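Local coordinates for Bak protein (Grouper iridovirus, PDB 5VMN), which is a viral Bcl-2 family protein that inhibits apoptosis of the host cell by sequestering the pro-apoptotic protein Bim, at residues G64-G69 / D105-W110. Numbering follows the deposited sequence.
Sequences GNLNWG and DAISNW. With EDO (1,2-ethanediol), chain K; NO3 (nitrate ion), chain D.
The L66 side chain sits over one face of the W110 indole. L66 CB is 3.9 Å from the centroid of the W110 five-membered ring, only 7° off the ring normal, a CH-pi contact. L66 CG lies over the middle of the ring system, and L66 CD2 reaches W110 CD2 at 3.6 Å. The same methyl also meets I107 CD1. W110 has CG anti to its backbone N (chi1 -175°), which carries the indole out from helix 105-113 towards the extended segment before helix 68-84. There its six-membered ring turns an edge to W68 in a T-shaped pair, planes at 67°. W110 CZ3 stands over the W68 indole, 3.7 Å from W68 CE2. W110 CZ2 also touches the backbone at N67 CA. No hydrogen bond joins the two segments.

The other side is looser and polar. N67 is the N-cap of helix 68-84, and its OD1 accepts from the backbone N of R70. Its ND2 donates to two oxygens of a nitrate ion, more directly to O3 than to O2. A 1,2-ethanediol accepts from W68 N at O2 (3.0 Å) and from G69 N at O1 (3.1 Å). Both molecules probably come from the crystallisation liquor. The ethanediol O2 also lies at the W110 edge, 4.0 Å from W110 CH2.

N67, W68, G69 and R70 spell the NWGR motif of the Bcl-2 BH1 region. The contact ties this start of helix 68-84 to helix 105-113. W110 also packs on I71 of helix 68-84, W68 NE1 bonds to N114 O, and I107 reaches F101 and F102 of helix 88-103.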
ATOM      1  N   GLY A  64       3.816   4.853  16.767  1.00 37.81           N
ATOM      2  CA  GLY A  64       4.557   6.044  16.419  1.00 38.19           C
ATOM      3  C   GLY A  64       5.767   5.798  15.552  1.00 38.41           C
ATOM      4  O   GLY A  64       6.550   6.725  15.334  1.00 42.01           O
ATOM      5  N   ASN A  65       5.936   4.585  15.047  1.00 33.72           N
ATOM      6  CA  ASN A  65       7.039   4.240  14.166  1.00 31.58           C
ATOM      7  C   ASN A  65       6.495   3.857  12.803  1.00 32.78           C
ATOM      8  O   ASN A  65       5.319   3.529  12.650  1.00 29.37           O
ATOM      9  CB  ASN A  65       7.859   3.087  14.758  1.00 32.93           C
ATOM     10  CG  ASN A  65       8.445   3.440  16.103  1.00 38.13           C
ATOM     11  OD1 ASN A  65       8.978   4.530  16.274  1.00 45.74           O
ATOM     12  ND2 ASN A  65       8.311   2.544  17.079  1.00 44.11           N
ATOM     13  N   LEU A  66       7.367   3.916  11.806  1.00 29.96           N
ATOM     14  CA  LEU A  66       7.033   3.469  10.466  1.00 28.07           C
ATOM     15  C   LEU A  66       8.307   2.937   9.837  1.00 29.81           C
ATOM     16  O   LEU A  66       9.405   3.407  10.148  1.00 28.66           O
ATOM     17  CB  LEU A  66       6.441   4.602   9.621  1.00 28.44           C
ATOM     18  CG  LEU A  66       5.934   4.255   8.218  1.00 24.68           C
ATOM     19  CD1 LEU A  66       4.976   3.092   8.253  1.00 26.16           C
ATOM     20  CD2 LEU A  66       5.286   5.502   7.605  1.00 26.14           C
ATOM     21  N   ASN A  67       8.159   1.954   8.960  1.00 25.12           N
ATOM     22  CA  ASN A  67       9.294   1.473   8.179  1.00 24.41           C
ATOM     23  C   ASN A  67       8.741   0.849   6.914  1.00 25.00           C
ATOM     24  O   ASN A  67       7.530   0.686   6.760  1.00 23.14           O
ATOM     25  CB  ASN A  67      10.167   0.501   8.987  1.00 30.31           C
ATOM     26  CG  ASN A  67       9.400  -0.744   9.458  1.00 29.19           C
ATOM     27  OD1 ASN A  67       8.829  -1.462   8.650  1.00 28.31           O
ATOM     28  ND2 ASN A  67       9.441  -1.019  10.754  1.00 30.51           N
ATOM     29  N   TRP A  68       9.633   0.552   5.966  1.00 23.55           N
ATOM     30  CA  TRP A  68       9.140   0.115   4.665  1.00 23.37           C
ATOM     31  C   TRP A  68       8.466  -1.247   4.746  1.00 22.60           C
ATOM     32  O   TRP A  68       7.549  -1.531   3.975  1.00 23.85           O
ATOM     33  CB  TRP A  68      10.278   0.078   3.631  1.00 25.28           C
ATOM     34  CG  TRP A  68      10.703   1.459   3.183  1.00 26.78           C
ATOM     35  CD1 TRP A  68      11.912   2.084   3.389  1.00 33.54           C
ATOM     36  CD2 TRP A  68       9.896   2.390   2.462  1.00 23.83           C
ATOM     37  NE1 TRP A  68      11.885   3.343   2.826  1.00 31.62           N
ATOM     38  CE2 TRP A  68      10.674   3.544   2.235  1.00 30.23           C
ATOM     39  CE3 TRP A  68       8.605   2.346   1.955  1.00 26.03           C
ATOM     40  CZ2 TRP A  68      10.178   4.650   1.564  1.00 31.39           C
ATOM     41  CZ3 TRP A  68       8.127   3.441   1.269  1.00 32.33           C
ATOM     42  CH2 TRP A  68       8.917   4.577   1.080  1.00 33.19           C
ATOM     43  N   GLY A  69       8.900  -2.109   5.662  1.00 25.41           N
ATOM     44  CA  GLY A  69       8.227  -3.383   5.820  1.00 24.58           C
ATOM     45  C   GLY A  69       6.770  -3.220   6.229  1.00 23.02           C
ATOM     46  O   GLY A  69       5.878  -3.897   5.704  1.00 22.78           O
ATOM     47  N   ASP A 105      -0.086  13.950   6.209  1.00 39.88           N
ATOM     48  CA  ASP A 105       1.170  14.697   6.232  1.00 45.64           C
ATOM     49  C   ASP A 105       2.302  13.868   6.846  1.00 42.73           C
ATOM     50  O   ASP A 105       3.427  13.853   6.329  1.00 41.67           O
ATOM     51  CB  ASP A 105       0.974  16.008   6.995  1.00 54.65           C
ATOM     52  CG  ASP A 105       0.264  17.082   6.161  1.00 56.12           C
ATOM     53  OD1 ASP A 105       0.082  16.880   4.940  1.00 56.43           O
ATOM     54  OD2 ASP A 105      -0.109  18.135   6.730  1.00 60.95           O
ATOM     55  N   ALA A 106       2.025  13.157   7.943  1.00 38.93           N
ATOM     56  CA  ALA A 106       3.108  12.451   8.620  1.00 41.09           C
ATOM     57  C   ALA A 106       3.616  11.291   7.770  1.00 38.07           C
ATOM     58  O   ALA A 106       4.818  11.004   7.756  1.00 35.65           O
ATOM     59  CB  ALA A 106       2.648  11.960   9.996  1.00 39.61           C
ATOM     60  N   ILE A 107       2.715  10.613   7.062  1.00 36.79           N
ATOM     61  CA  ILE A 107       3.107   9.488   6.216  1.00 32.18           C
ATOM     62  C   ILE A 107       3.902   9.986   5.021  1.00 31.49           C
ATOM     63  O   ILE A 107       4.969   9.453   4.683  1.00 31.92           O
ATOM     64  CB  ILE A 107       1.867   8.704   5.755  1.00 33.75           C
ATOM     65  CG1 ILE A 107       1.013   8.246   6.940  1.00 31.14           C
ATOM     66  CG2 ILE A 107       2.269   7.480   4.912  1.00 28.91           C
ATOM     67  CD1 ILE A 107       1.750   7.392   7.978  1.00 30.93           C
ATOM     68  N   SER A 108       3.371  11.013   4.352  1.00 34.95           N
ATOM     69  CA  SER A 108       4.031  11.607   3.197  1.00 32.76           C
ATOM     70  C   SER A 108       5.428  12.110   3.561  1.00 35.71           C
ATOM     71  O   SER A 108       6.393  11.897   2.821  1.00 34.91           O
ATOM     72  CB  SER A 108       3.166  12.759   2.673  1.00 39.72           C
ATOM     73  OG  SER A 108       3.703  13.291   1.489  1.00 54.63           O
ATOM     74  N   ASN A 109       5.535  12.810   4.689  1.00 37.79           N
ATOM     75  CA  ASN A 109       6.819  13.322   5.153  1.00 36.06           C
ATOM     76  C   ASN A 109       7.786  12.190   5.475  1.00 34.48           C
ATOM     77  O   ASN A 109       8.997  12.315   5.244  1.00 36.50           O
ATOM     78  CB  ASN A 109       6.621  14.199   6.391  1.00 40.54           C
ATOM     79  CG  ASN A 109       5.992  15.539   6.071  1.00 51.56           C
ATOM     80  OD1 ASN A 109       5.871  15.924   4.906  1.00 52.01           O
ATOM     81  ND2 ASN A 109       5.602  16.267   7.114  1.00 51.51           N
ATOM     82  N   TRP A 110       7.277  11.089   6.034  1.00 32.73           N
ATOM     83  CA  TRP A 110       8.142   9.957   6.351  1.00 31.08           C
ATOM     84  C   TRP A 110       8.706   9.356   5.067  1.00 31.11           C
ATOM     85  O   TRP A 110       9.912   9.096   4.963  1.00 32.19           O
ATOM     86  CB  TRP A 110       7.374   8.897   7.187  1.00 33.78           C
ATOM     87  CG  TRP A 110       8.293   7.772   7.625  1.00 31.11           C
ATOM     88  CD1 TRP A 110       8.983   7.673   8.804  1.00 30.74           C
ATOM     89  CD2 TRP A 110       8.663   6.638   6.853  1.00 27.43           C
ATOM     90  NE1 TRP A 110       9.755   6.540   8.809  1.00 30.69           N
ATOM     91  CE2 TRP A 110       9.584   5.893   7.618  1.00 27.80           C
ATOM     92  CE3 TRP A 110       8.326   6.185   5.579  1.00 26.80           C
ATOM     93  CZ2 TRP A 110      10.170   4.742   7.145  1.00 28.71           C
ATOM     94  CZ3 TRP A 110       8.894   5.031   5.129  1.00 25.92           C
ATOM     95  CH2 TRP A 110       9.805   4.321   5.910  1.00 25.41           C
TER
HETATM   96  C1  EDO K 210      13.020  -1.027   6.792  1.00 56.49           C
HETATM   97  O1  EDO K 210      11.753  -1.750   6.800  1.00 47.70           O
HETATM   98  C2  EDO K 210      12.990   0.353   6.119  1.00 50.73           C
HETATM   99  O2  EDO K 210      12.383   1.446   6.870  1.00 39.41           O
HETATM  100  N   NO3 D 203      10.657   0.985  13.460  1.00 54.45           N
HETATM  101  O1  NO3 D 203      10.948   1.723  14.449  1.00 56.52           O
HETATM  102  O2  NO3 D 203      10.198  -0.177  13.643  1.00 56.27           O
HETATM  103  O3  NO3 D 203      10.838   1.413  12.285  1.00 48.37           O